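Long-range contacts in probable branched-chain-amino-acid aminotransferase (Thermotoga maritima MSB8, PDB 3CSW), which probably catalyses the pyridoxal-phosphate-dependent transfer of amino groups from leucine, isoleucine and valine to 2-oxoglutarate: residues V132-D137 / T150-A155; L74-D79 / G107-V112; E228-D233 / R248-H253; G202-N207 / T238-G243. One frame throughout, in Å; residues are numbered along the deposited sequence.

Contact 1 (V132-D137 / T150-A155); sequences VRRIPD and TDIVLA
R134 and D151 form a salt bridge, with NH1 of R134 3.0 Å from OD2 of D151, and the same oxygen accepts a nearly straight bond (177°) from the backbone N of I135, also at 3.0 Å. These bonds tie the loop after strand 125-129 to the first turn of helix 150-156, beside the cofactor pocket of a class IV aminotransferase. The two donors reach OD2 from opposite faces of the carboxylate plane; NH1 stands above it, whereas OD2 lies close to the guanidinium plane. The second oxygen, OD1, turns back to I152 N of its own helix at 2.9 Å and also pairs with R149. R134 sets out away from the helix, and a bend at chi2 (79°) returns its guanidinium to the carboxylate; its NE meets E176, a hydrogen-bonding partner of PLP. Because R134 and R149 lie close together, D151 probably offsets their like charges. An asparagine here would probably leave the R134-R149 pair without the charge between them, with E176 still on R134 NE. I152 CD1 lies over one face of the R134 guanidinium, 3.8 Å from NH1, and I152 itself touches PLP. Over the carboxylate face turned away from R134 NH1, I135 CG1 rests 3.5 Å from D151 CG, the side chains meeting at about a right angle. A second subunit closes in on the same region: its T140 bonds to T150 OG1 and its S139 to R133 O. At the far end V132 splits its methyl groups, CG1 sitting 3.5 Å from the carbonyl O of D151 and CG2 4.0 Å from CB of L154.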
loop_
_atom_site.group_PDB
_atom_site.type_symbol
_atom_site.label_atom_id
_atom_site.label_comp_id
_atom_site.label_asym_id
_atom_site.label_seq_id
_atom_site.Cartn_x
_atom_site.Cartn_y
_atom_site.Cartn_z
ATOM N N VAL A 132 6.791 9.985 10.135
ATOM C CA VAL A 132 5.727 9.092 10.469
ATOM C C VAL A 132 4.567 9.330 9.488
ATOM O O VAL A 132 4.107 10.471 9.333
ATOM C CB VAL A 132 5.268 9.355 11.917
ATOM C CG1 VAL A 132 4.145 8.422 12.286
ATOM C CG2 VAL A 132 6.452 9.207 12.887
ATOM N N ARG A 133 4.123 8.257 8.817
ATOM C CA ARG A 133 2.953 8.309 7.956
ATOM C C ARG A 133 1.713 8.050 8.781
ATOM O O ARG A 133 1.735 7.278 9.724
ATOM C CB ARG A 133 3.011 7.310 6.800
ATOM C CG ARG A 133 4.153 7.479 5.837
ATOM C CD ARG A 133 4.092 8.808 5.120
ATOM N NE ARG A 133 5.256 8.936 4.247
ATOM C CZ ARG A 133 5.300 8.671 2.943
ATOM N NH1 ARG A 133 4.222 8.282 2.255
ATOM N NH2 ARG A 133 6.464 8.796 2.305
ATOM N N ARG A 134 0.631 8.725 8.418
ATOM C CA ARG A 134 -0.670 8.547 9.060
ATOM C C ARG A 134 -1.142 7.099 8.891
ATOM O O ARG A 134 -1.034 6.542 7.804
ATOM C CB ARG A 134 -1.672 9.509 8.439
ATOM C CG ARG A 134 -2.975 9.686 9.203
ATOM C CD ARG A 134 -2.755 10.621 10.369
ATOM N NE ARG A 134 -3.998 11.171 10.886
ATOM C CZ ARG A 134 -4.580 10.862 12.042
ATOM N NH1 ARG A 134 -4.076 9.966 12.867
ATOM N NH2 ARG A 134 -5.701 11.482 12.387
ATOM N N ILE A 135 -1.666 6.498 9.974
ATOM C CA ILE A 135 -2.113 5.106 9.942
ATOM C C ILE A 135 -3.320 5.032 9.014
ATOM O O ILE A 135 -4.238 5.876 9.123
ATOM C CB ILE A 135 -2.509 4.547 11.354
ATOM C CG1 ILE A 135 -1.307 4.546 12.303
ATOM C CG2 ILE A 135 -3.126 3.136 11.212
ATOM C CD1 ILE A 135 -1.665 4.160 13.792
ATOM N N PRO A 136 -3.322 4.051 8.091
ATOM C CA PRO A 136 -4.424 3.962 7.135
ATOM C C PRO A 136 -5.666 3.342 7.774
ATOM O O PRO A 136 -5.557 2.647 8.780
ATOM C CB PRO A 136 -3.849 3.060 6.024
ATOM C CG PRO A 136 -2.918 2.158 6.731
ATOM C CD PRO A 136 -2.312 3.003 7.848
ATOM N N ASP A 137 -6.817 3.593 7.162
ATOM C CA ASP A 137 -8.114 3.096 7.619
ATOM C C ASP A 137 -8.190 1.577 7.855
ATOM O O ASP A 137 -8.864 1.138 8.777
ATOM C CB ASP A 137 -9.230 3.543 6.622
ATOM C CG ASP A 137 -10.637 3.424 7.220
ATOM O OD1 ASP A 137 -10.897 3.977 8.320
ATOM O OD2 ASP A 137 -11.496 2.768 6.584
ATOM N N THR A 150 -0.196 5.495 17.776
ATOM C CA THR A 150 1.239 5.627 17.648
ATOM C C THR A 150 1.689 6.571 16.533
ATOM O O THR A 150 2.805 7.075 16.598
ATOM C CB THR A 150 1.894 4.246 17.538
ATOM O OG1 THR A 150 1.187 3.490 16.567
ATOM C CG2 THR A 150 1.841 3.471 18.899
ATOM N N ASP A 151 0.861 6.817 15.514
ATOM C CA ASP A 151 1.247 7.823 14.502
ATOM C C ASP A 151 1.369 9.217 15.153
ATOM O O ASP A 151 2.376 9.904 14.983
ATOM C CB ASP A 151 0.340 7.848 13.244
ATOM C CG ASP A 151 -1.173 7.861 13.543
ATOM O OD1 ASP A 151 -1.603 7.752 14.721
ATOM O OD2 ASP A 151 -1.945 7.944 12.553
ATOM N N ILE A 152 0.353 9.607 15.909
ATOM C CA ILE A 152 0.322 10.894 16.589
ATOM C C ILE A 152 1.343 10.930 17.757
ATOM O O ILE A 152 2.057 11.920 17.928
ATOM C CB ILE A 152 -1.111 11.253 17.078
ATOM C CG1 ILE A 152 -2.109 11.329 15.905
ATOM C CG2 ILE A 152 -1.080 12.557 17.878
ATOM C CD1 ILE A 152 -1.714 12.276 14.711
ATOM N N VAL A 153 1.456 9.856 18.537
ATOM C CA VAL A 153 2.452 9.816 19.634
ATOM C C VAL A 153 3.879 9.948 19.069
ATOM O O VAL A 153 4.664 10.789 19.520
ATOM C CB VAL A 153 2.300 8.532 20.531
ATOM C CG1 VAL A 153 3.513 8.347 21.502
ATOM C CG2 VAL A 153 0.995 8.586 21.301
ATOM N N LEU A 154 4.218 9.150 18.063
ATOM C CA LEU A 154 5.567 9.220 17.493
ATOM C C LEU A 154 5.839 10.538 16.762
ATOM O O LEU A 154 6.928 11.088 16.859
ATOM C CB LEU A 154 5.852 7.999 16.606
ATOM C CG LEU A 154 5.837 6.651 17.342
ATOM C CD1 LEU A 154 6.089 5.472 16.366
ATOM C CD2 LEU A 154 6.883 6.671 18.444
ATOM N N ALA A 155 4.841 11.078 16.075
ATOM C CA ALA A 155 5.028 12.330 15.320
ATOM C C ALA A 155 5.216 13.545 16.226
ATOM O O ALA A 155 6.044 14.414 15.941
ATOM C CB ALA A 155 3.847 12.562 14.320
#

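Contact 2 (L74-D79 / G107-V112); sequences LSLSFD and GEVLFV
S75 and L76, in the loop leading into helix 78-89, lie against G107, just ahead of strand 109-115, and against V109 and F111 on that strand of the six-stranded antiparallel sheet. The polar link is a short hydrogen bond, S75 OG donating to G107 O at 2.7 Å; the donor is tilted 26° from the carbonyl plane. OG is placed for it between the backbone N and carbonyl carbon of S75 (chi1 61°), where it also comes within 3.5 Å of CG2 of V109. G107, where a side chain would start toward S75, has a positive phi (78°), a backbone shape that glycine adopts easily. One residue on, L76 brings its CD1 methyl to the edge of the F111 ring, in its plane and 3.5 Å from CZ, while CG1 of V109 flanks the same methyl at 4.2 Å. Beyond this, L76 O accepts from Y60 OH of helix 56-68, and S77 is the N-cap of helix 78-89, its OG bonded to E80 N. From the strand's other side L110 packs on F34 of a second subunit. Helices laid over one face of an antiparallel sheet in this way are typical of the smaller, two-layer alpha/beta domain of fold-type IV PLP enzymes.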
loop_
_atom_site.group_PDB
_atom_site.type_symbol
_atom_site.label_atom_id
_atom_site.label_comp_id
_atom_site.label_asym_id
_atom_site.label_seq_id
_atom_site.Cartn_x
_atom_site.Cartn_y
_atom_site.Cartn_z
ATOM N N LEU A 74 -21.007 6.659 26.359
ATOM C CA LEU A 74 -20.576 7.838 27.077
ATOM C C LEU A 74 -21.387 7.891 28.372
ATOM O O LEU A 74 -22.606 7.709 28.355
ATOM C CB LEU A 74 -20.797 9.079 26.205
ATOM C CG LEU A 74 -19.722 10.155 26.275
ATOM C CD1 LEU A 74 -19.916 11.125 25.129
ATOM C CD2 LEU A 74 -19.741 10.863 27.628
ATOM N N SER A 75 -20.707 8.104 29.495
ATOM C CA SER A 75 -21.380 8.162 30.803
ATOM C C SER A 75 -22.114 9.488 31.006
ATOM O O SER A 75 -23.251 9.504 31.468
ATOM C CB SER A 75 -20.367 7.957 31.940
ATOM O OG SER A 75 -19.361 8.966 31.943
ATOM N N LEU A 76 -21.443 10.589 30.654
ATOM C CA LEU A 76 -21.981 11.942 30.816
ATOM C C LEU A 76 -23.016 12.324 29.761
ATOM O O LEU A 76 -22.890 11.977 28.585
ATOM C CB LEU A 76 -20.846 12.987 30.775
ATOM C CG LEU A 76 -20.265 13.423 32.123
ATOM C CD1 LEU A 76 -19.222 14.501 31.927
ATOM C CD2 LEU A 76 -21.340 13.914 33.059
ATOM N N SER A 77 -24.029 13.066 30.187
ATOM C CA SER A 77 -24.977 13.654 29.248
ATOM C C SER A 77 -24.337 14.937 28.712
ATOM O O SER A 77 -23.350 15.438 29.271
ATOM C CB SER A 77 -26.316 13.946 29.924
ATOM O OG SER A 77 -26.203 15.007 30.861
ATOM N N PHE A 78 -24.872 15.461 27.614
ATOM C CA PHE A 78 -24.371 16.720 27.097
ATOM C C PHE A 78 -24.595 17.817 28.124
ATOM O O PHE A 78 -23.742 18.685 28.346
ATOM C CB PHE A 78 -25.067 17.103 25.806
ATOM C CG PHE A 78 -24.629 18.432 25.283
ATOM C CD1 PHE A 78 -23.270 18.702 25.098
ATOM C CD2 PHE A 78 -25.549 19.424 25.008
ATOM C CE1 PHE A 78 -22.850 19.922 24.656
ATOM C CE2 PHE A 78 -25.134 20.662 24.535
ATOM C CZ PHE A 78 -23.797 20.914 24.359
ATOM N N ASP A 79 -25.758 17.761 28.754
ATOM C CA ASP A 79 -26.160 18.739 29.751
ATOM C C ASP A 79 -25.175 18.762 30.923
ATOM O O ASP A 79 -24.788 19.837 31.388
ATOM C CB ASP A 79 -27.575 18.403 30.224
ATOM C CG ASP A 79 -28.166 19.467 31.122
ATOM O OD1 ASP A 79 -28.058 20.676 30.791
ATOM O OD2 ASP A 79 -28.758 19.079 32.155
ATOM N N GLY A 107 -15.888 4.007 31.777
ATOM C CA GLY A 107 -16.682 5.162 31.333
ATOM C C GLY A 107 -16.442 6.444 32.142
ATOM O O GLY A 107 -17.089 7.466 31.894
ATOM N N GLU A 108 -15.516 6.376 33.107
ATOM C CA GLU A 108 -15.074 7.512 33.930
ATOM C C GLU A 108 -14.599 8.664 33.065
ATOM O O GLU A 108 -13.888 8.435 32.093
ATOM C CB GLU A 108 -13.867 7.079 34.779
ATOM C CG GLU A 108 -14.144 6.035 35.871
ATOM C CD GLU A 108 -14.230 6.636 37.264
ATOM O OE1 GLU A 108 -14.741 7.771 37.398
ATOM O OE2 GLU A 108 -13.776 5.976 38.226
ATOM N N VAL A 109 -14.949 9.895 33.433
ATOM C CA VAL A 109 -14.522 11.096 32.686
ATOM C C VAL A 109 -13.603 11.975 33.550
ATOM O O VAL A 109 -13.838 12.145 34.751
ATOM C CB VAL A 109 -15.740 11.917 32.180
ATOM C CG1 VAL A 109 -15.294 13.153 31.391
ATOM C CG2 VAL A 109 -16.641 11.047 31.305
ATOM N N LEU A 110 -12.543 12.505 32.940
ATOM C CA LEU A 110 -11.624 13.414 33.621
ATOM C C LEU A 110 -11.499 14.687 32.810
ATOM O O LEU A 110 -11.189 14.628 31.622
ATOM C CB LEU A 110 -10.239 12.787 33.779
ATOM C CG LEU A 110 -9.060 13.659 34.241
ATOM C CD1 LEU A 110 -9.226 14.053 35.684
ATOM C CD2 LEU A 110 -7.755 12.900 34.034
ATOM N N PHE A 111 -11.734 15.833 33.454
ATOM C CA PHE A 111 -11.564 17.137 32.805
ATOM C C PHE A 111 -10.319 17.774 33.396
ATOM O O PHE A 111 -10.104 17.676 34.608
ATOM C CB PHE A 111 -12.740 18.059 33.082
ATOM C CG PHE A 111 -14.076 17.579 32.554
ATOM C CD1 PHE A 111 -14.778 16.562 33.198
ATOM C CD2 PHE A 111 -14.680 18.222 31.474
ATOM C CE1 PHE A 111 -16.047 16.164 32.752
ATOM C CE2 PHE A 111 -15.951 17.828 31.028
ATOM C CZ PHE A 111 -16.626 16.796 31.662
ATOM N N VAL A 112 -9.503 18.409 32.561
ATOM C CA VAL A 112 -8.315 19.122 33.029
ATOM C C VAL A 112 -8.428 20.553 32.505
ATOM O O VAL A 112 -8.548 20.765 31.301
ATOM C CB VAL A 112 -6.982 18.470 32.544
ATOM C CG1 VAL A 112 -5.783 19.144 33.196
ATOM C CG2 VAL A 112 -6.954 16.980 32.831
#

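Contact 3 (E228-D233 / R248-H253); sequences ELFEAD and RRLNEH
The F230 ring carries CD2 of L250 over one face, in a CH-pi contact 3.8 Å from the centroid and only 19° off the normal. N251 brings ND2 to the rim of the same ring, near its plane and 4.1 Å from CZ, while OD1 of N251 is taken up by I129 N. H253 meets F230 as an offset edge-to-face pair: the phenyl edge points at the imidazole face, with centroids 5.9 Å apart and planes at 69°. The backbone of F230 lies over that imidazole face as well, its carbonyl O only 3.1 Å from CE1 of H253, and makes no hydrogen bond to NE2. That nitrogen instead uses a water in the ring plane, 2.6 Å from H253 NE2 and 2.6 Å from A232 O, to which the water donates. The partners come from two parts of the fold. F230 belongs to the weakly bonded helix 226-230, whereas L250 to H253 form a type II' turn, the two-residue loop of a tight beta-hairpin between strands 249-250 and 253-254, closed by H253 N to L250 O at 2.7 Å. CG of H253 is anti to its own backbone N (chi1 -174°), which carries the imidazole alongside F230, the two side chains running antiparallel to one another. L250 also wedges CD2 against CB of L229 at 3.5 Å, a close carbon-carbon approach. The region borders a third subunit, whose K186 pairs with E252 and whose E231 accepts a bond from E252 N; F230 packs on that same E231.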
loop_
_atom_site.group_PDB
_atom_site.type_symbol
_atom_site.label_atom_id
_atom_site.label_comp_id
_atom_site.label_asym_id
_atom_site.label_seq_id
_atom_site.Cartn_x
_atom_site.Cartn_y
_atom_site.Cartn_z
ATOM N N GLU A 228 2.501 19.788 -3.797
ATOM C CA GLU A 228 1.664 20.978 -3.914
ATOM C C GLU A 228 1.925 21.974 -2.782
ATOM O O GLU A 228 1.749 23.156 -2.969
ATOM C CB GLU A 228 0.166 20.639 -3.943
ATOM C CG GLU A 228 -0.271 19.702 -5.056
ATOM C CD GLU A 228 -1.793 19.589 -5.143
ATOM O OE1 GLU A 228 -2.444 20.615 -5.379
ATOM O OE2 GLU A 228 -2.333 18.481 -5.006
ATOM N N LEU A 229 2.307 21.501 -1.607
ATOM C CA LEU A 229 2.666 22.399 -0.507
ATOM C C LEU A 229 3.909 23.220 -0.909
ATOM O O LEU A 229 4.034 24.397 -0.570
ATOM C CB LEU A 229 2.955 21.614 0.774
ATOM C CG LEU A 229 1.829 20.808 1.436
ATOM C CD1 LEU A 229 2.349 20.080 2.701
ATOM C CD2 LEU A 229 0.607 21.671 1.770
ATOM N N PHE A 230 4.815 22.596 -1.645
ATOM C CA PHE A 230 6.059 23.259 -2.048
ATOM C C PHE A 230 5.858 24.212 -3.221
ATOM O O PHE A 230 6.740 25.006 -3.528
ATOM C CB PHE A 230 7.166 22.239 -2.316
ATOM C CG PHE A 230 7.643 21.535 -1.068
ATOM C CD1 PHE A 230 6.967 20.431 -0.569
ATOM C CD2 PHE A 230 8.777 21.972 -0.390
ATOM C CE1 PHE A 230 7.393 19.777 0.606
ATOM C CE2 PHE A 230 9.214 21.313 0.784
ATOM C CZ PHE A 230 8.523 20.220 1.274
ATOM N N GLU A 231 4.684 24.170 -3.846
ATOM C CA GLU A 231 4.358 25.102 -4.915
ATOM C C GLU A 231 3.250 26.061 -4.551
ATOM O O GLU A 231 2.821 26.844 -5.394
ATOM C CB GLU A 231 3.987 24.342 -6.169
ATOM C CG GLU A 231 5.115 23.426 -6.623
ATOM C CD GLU A 231 5.026 23.080 -8.088
ATOM O OE1 GLU A 231 4.148 22.264 -8.459
ATOM O OE2 GLU A 231 5.846 23.619 -8.859
ATOM N N ALA A 232 2.799 26.015 -3.296
ATOM C CA ALA A 232 1.683 26.823 -2.837
ATOM C C ALA A 232 2.081 28.286 -2.693
ATOM O O ALA A 232 3.242 28.589 -2.394
ATOM C CB ALA A 232 1.179 26.274 -1.480
ATOM N N ASP A 233 1.120 29.191 -2.886
ATOM C CA ASP A 233 1.311 30.613 -2.569
ATOM C C ASP A 233 1.273 30.884 -1.054
ATOM O O ASP A 233 2.004 31.751 -0.562
ATOM C CB ASP A 233 0.251 31.491 -3.262
ATOM C CG ASP A 233 0.263 31.344 -4.763
ATOM O OD1 ASP A 233 1.334 31.069 -5.307
ATOM O OD2 ASP A 233 -0.805 31.484 -5.401
ATOM N N ARG A 248 5.116 30.215 7.730
ATOM C CA ARG A 248 6.086 30.968 6.921
ATOM C C ARG A 248 7.145 30.108 6.206
ATOM O O ARG A 248 7.721 30.545 5.202
ATOM C CB ARG A 248 6.746 32.064 7.740
ATOM C CG ARG A 248 7.771 31.639 8.674
ATOM C CD ARG A 248 8.559 32.869 9.218
ATOM N NE ARG A 248 9.106 32.450 10.498
ATOM C CZ ARG A 248 10.138 31.615 10.645
ATOM N NH1 ARG A 248 10.805 31.146 9.584
ATOM N NH2 ARG A 248 10.518 31.247 11.870
ATOM N N ARG A 249 7.364 28.884 6.707
ATOM C CA ARG A 249 8.371 27.985 6.154
ATOM C C ARG A 249 8.007 26.489 6.361
ATOM O O ARG A 249 7.614 26.093 7.452
ATOM C CB ARG A 249 9.685 28.317 6.842
ATOM C CG ARG A 249 10.923 27.758 6.237
ATOM C CD ARG A 249 12.098 28.527 6.829
ATOM N NE ARG A 249 13.358 28.290 6.136
ATOM C CZ ARG A 249 14.309 27.455 6.557
ATOM N NH1 ARG A 249 14.151 26.749 7.680
ATOM N NH2 ARG A 249 15.435 27.318 5.846
ATOM N N LEU A 250 8.089 25.703 5.285
ATOM C CA LEU A 250 7.939 24.257 5.313
ATOM C C LEU A 250 9.296 23.666 4.972
ATOM O O LEU A 250 9.824 23.905 3.901
ATOM C CB LEU A 250 6.883 23.793 4.290
ATOM C CG LEU A 250 6.743 22.301 3.977
ATOM C CD1 LEU A 250 6.363 21.477 5.221
ATOM C CD2 LEU A 250 5.755 22.091 2.785
ATOM N N ASN A 251 9.859 22.880 5.879
ATOM C CA ASN A 251 11.203 22.356 5.699
ATOM C C ASN A 251 12.133 23.564 5.424
ATOM O O ASN A 251 12.247 24.444 6.280
ATOM C CB ASN A 251 11.249 21.259 4.605
ATOM C CG ASN A 251 10.666 19.916 5.061
ATOM O OD1 ASN A 251 9.954 19.823 6.048
ATOM N ND2 ASN A 251 10.983 18.867 4.325
ATOM N N GLU A 252 12.770 23.642 4.256
ATOM C CA GLU A 252 13.622 24.807 3.933
ATOM C C GLU A 252 12.941 25.773 2.961
ATOM O O GLU A 252 13.571 26.699 2.466
ATOM C CB GLU A 252 14.934 24.346 3.313
ATOM C CG GLU A 252 15.815 23.493 4.197
ATOM C CD GLU A 252 16.876 22.754 3.380
ATOM O OE1 GLU A 252 16.524 21.853 2.568
ATOM O OE2 GLU A 252 18.069 23.086 3.554
ATOM N N HIS A 253 11.656 25.558 2.703
ATOM C CA HIS A 253 10.898 26.346 1.755
ATOM C C HIS A 253 10.117 27.456 2.446
ATOM O O HIS A 253 9.127 27.194 3.111
ATOM C CB HIS A 253 9.931 25.420 0.990
ATOM C CG HIS A 253 9.181 26.104 -0.114
ATOM N ND1 HIS A 253 9.650 26.162 -1.409
ATOM C CD2 HIS A 253 8.000 26.765 -0.113
ATOM C CE1 HIS A 253 8.787 26.831 -2.155
ATOM N NE2 HIS A 253 7.777 27.206 -1.392
HETATM O O HOH W 1 5.800 28.347 -2.676
#

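Contact 4 (G202-N207 / T238-G243); sequences GITREN and THTSAG. With PLP (pyridoxal-5'-phosphate), chain E.
T204 and T240 grip the PLP phosphate from two sides of the contact. O2P accepts from T204 twice, from OG1 at 2.7 Å and from the backbone N at 3.0 Å; O3P likewise takes T240 OG1 at 2.8 Å and T240 N at 3.1 Å. I203 N reaches O1P at 2.9 Å. A water 2.7 Å from O2P is held by R205 N at 3.0 Å and by T238 OG1 at 2.8 Å. With chi1 at -40°, OG1 of T204 lies beside its backbone N, and both can bond the same oxygen; CG2 is left to pack on CB of T238. With an alanine in place of T204, O2P is likely to lose one of its donors and a gap to open against T238. G202, the N-cap, has its CA beside the ester oxygen O4P, where a CB would clash. R205 is held by P193 and E221, and H239, next before T240, bonds through NE2 to Y163, which probably helps to place this turn. The phosphate sits before the first turn of helix 203-214, whose N-terminal dipole probably helps stabilise its charge. A helix N-terminus facing a turn after a strand is typical of the phosphate-binding cup of fold-type IV PLP enzymes.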
loop_
_atom_site.group_PDB
_atom_site.type_symbol
_atom_site.label_atom_id
_atom_site.label_comp_id
_atom_site.label_asym_id
_atom_site.label_seq_id
_atom_site.Cartn_x
_atom_site.Cartn_y
_atom_site.Cartn_z
ATOM N N GLY A 202 -11.316 18.120 11.975
ATOM C CA GLY A 202 -11.151 19.153 12.966
ATOM C C GLY A 202 -12.278 20.173 12.951
ATOM O O GLY A 202 -12.789 20.549 11.880
ATOM N N ILE A 203 -12.662 20.594 14.145
ATOM C CA ILE A 203 -13.694 21.617 14.346
ATOM C C ILE A 203 -13.240 23.022 13.886
ATOM O O ILE A 203 -14.065 23.794 13.397
ATOM C CB ILE A 203 -14.175 21.626 15.821
ATOM C CG1 ILE A 203 -14.897 20.295 16.088
ATOM C CG2 ILE A 203 -15.028 22.908 16.130
ATOM C CD1 ILE A 203 -15.240 20.012 17.510
ATOM N N THR A 204 -11.947 23.343 14.022
ATOM C CA THR A 204 -11.404 24.618 13.488
ATOM C C THR A 204 -11.419 24.608 11.961
ATOM O O THR A 204 -11.813 25.572 11.320
ATOM C CB THR A 204 -9.954 24.905 13.971
ATOM O OG1 THR A 204 -9.819 24.544 15.346
ATOM C CG2 THR A 204 -9.573 26.398 13.782
ATOM N N ARG A 205 -10.963 23.499 11.388
ATOM C CA ARG A 205 -11.033 23.265 9.944
ATOM C C ARG A 205 -12.439 23.518 9.374
ATOM O O ARG A 205 -12.601 24.218 8.404
ATOM C CB ARG A 205 -10.583 21.823 9.675
ATOM C CG ARG A 205 -10.785 21.289 8.257
ATOM C CD ARG A 205 -10.633 19.792 8.220
ATOM N NE ARG A 205 -10.686 19.302 6.854
ATOM C CZ ARG A 205 -11.813 19.012 6.207
ATOM N NH1 ARG A 205 -12.996 19.147 6.803
ATOM N NH2 ARG A 205 -11.748 18.572 4.962
ATOM N N GLU A 206 -13.439 22.898 9.966
ATOM C CA GLU A 206 -14.818 23.018 9.558
ATOM C C GLU A 206 -15.254 24.481 9.539
ATOM O O GLU A 206 -15.824 24.936 8.549
ATOM C CB GLU A 206 -15.654 22.192 10.544
ATOM C CG GLU A 206 -17.169 22.212 10.464
ATOM C CD GLU A 206 -17.761 21.632 11.786
ATOM O OE1 GLU A 206 -17.596 20.413 12.080
ATOM O OE2 GLU A 206 -18.324 22.422 12.565
ATOM N N ASN A 207 -14.971 25.204 10.627
ATOM C CA ASN A 207 -15.291 26.628 10.751
ATOM C C ASN A 207 -14.596 27.507 9.733
ATOM O O ASN A 207 -15.202 28.464 9.224
ATOM C CB ASN A 207 -14.986 27.132 12.161
ATOM C CG ASN A 207 -16.116 26.840 13.136
ATOM O OD1 ASN A 207 -17.230 27.346 12.984
ATOM N ND2 ASN A 207 -15.825 26.061 14.157
ATOM N N THR A 238 -4.711 24.827 11.284
ATOM C CA THR A 238 -5.860 25.134 12.128
ATOM C C THR A 238 -5.923 24.155 13.309
ATOM O O THR A 238 -5.809 22.956 13.127
ATOM C CB THR A 238 -7.203 25.078 11.311
ATOM O OG1 THR A 238 -7.445 23.744 10.846
ATOM C CG2 THR A 238 -7.168 26.020 10.114
ATOM N N HIS A 239 -6.104 24.669 14.516
ATOM C CA HIS A 239 -6.345 23.823 15.687
ATOM C C HIS A 239 -7.060 24.617 16.784
ATOM O O HIS A 239 -7.030 25.828 16.789
ATOM C CB HIS A 239 -5.048 23.149 16.199
ATOM C CG HIS A 239 -3.980 24.095 16.656
ATOM N ND1 HIS A 239 -3.718 24.343 17.993
ATOM C CD2 HIS A 239 -3.082 24.828 15.957
ATOM C CE1 HIS A 239 -2.714 25.195 18.091
ATOM N NE2 HIS A 239 -2.311 25.511 16.876
ATOM N N THR A 240 -7.698 23.914 17.711
ATOM C CA THR A 240 -8.543 24.526 18.724
ATOM C C THR A 240 -7.930 25.726 19.469
ATOM O O THR A 240 -8.545 26.805 19.546
ATOM C CB THR A 240 -9.038 23.465 19.773
ATOM O OG1 THR A 240 -10.051 22.627 19.189
ATOM C CG2 THR A 240 -9.628 24.140 20.979
ATOM N N SER A 241 -6.726 25.547 20.013
ATOM C CA SER A 241 -6.184 26.547 20.921
ATOM C C SER A 241 -5.891 27.866 20.251
ATOM O O SER A 241 -6.196 28.903 20.826
ATOM C CB SER A 241 -4.948 26.025 21.688
ATOM O OG SER A 241 -3.925 25.596 20.811
ATOM N N ALA A 242 -5.369 27.824 19.027
ATOM C CA ALA A 242 -4.845 28.998 18.361
ATOM C C ALA A 242 -5.669 29.505 17.178
ATOM O O ALA A 242 -5.501 30.644 16.786
ATOM C CB ALA A 242 -3.392 28.731 17.916
ATOM N N GLY A 243 -6.555 28.690 16.609
ATOM C CA GLY A 243 -7.348 29.114 15.447
ATOM C C GLY A 243 -6.558 28.953 14.150
ATOM O O GLY A 243 -6.095 27.857 13.859
HETATM N N1 PLP E . -5.423 16.642 13.608
HETATM C C2 PLP E . -5.045 15.910 14.728
HETATM C C2A PLP E . -4.216 14.682 14.510
HETATM C C3 PLP E . -5.441 16.336 16.015
HETATM O O3 PLP E . -5.008 15.678 17.142
HETATM C C4 PLP E . -6.224 17.508 16.152
HETATM C C4A PLP E . -6.604 18.020 17.514
HETATM O O4A PLP E . -5.802 18.715 18.166
HETATM C C5 PLP E . -6.587 18.234 15.005
HETATM C C6 PLP E . -6.189 17.783 13.744
HETATM C C5A PLP E . -7.221 19.602 15.104
HETATM O O4P PLP E . -8.622 19.482 15.308
HETATM P P PLP E . -9.506 20.643 16.039
HETATM O O1P PLP E . -10.904 20.090 16.381
HETATM O O2P PLP E . -9.646 21.817 15.113
HETATM O O3P PLP E . -8.727 21.021 17.291
HETATM O O HOH W 2 -8.725 21.890 12.575
#

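Overall arrangement
Contacts 1 and 4 border the cofactor: I152 of contact 1 touches PLP, and contact 4 holds its phosphate; their centres lie about 20 Å and their nearest atoms about 9 Å apart. The side chain of K145, the probable attachment site though not joined to PLP here, lies about 7 Å from those of R134 and T240. Contact 2 belongs to the antiparallel sheet of the smaller domain, about 22 Å from contact 4 between centres. Contact 3 is across the chain's centre, about 41 Å from contact 2, yet helix 226-230 is followed, after a short loop, by strand 234-239, which leads to T240. Contacts 1 and 2 meet the second subunit; contact 3 and R133 of contact 1 meet the third.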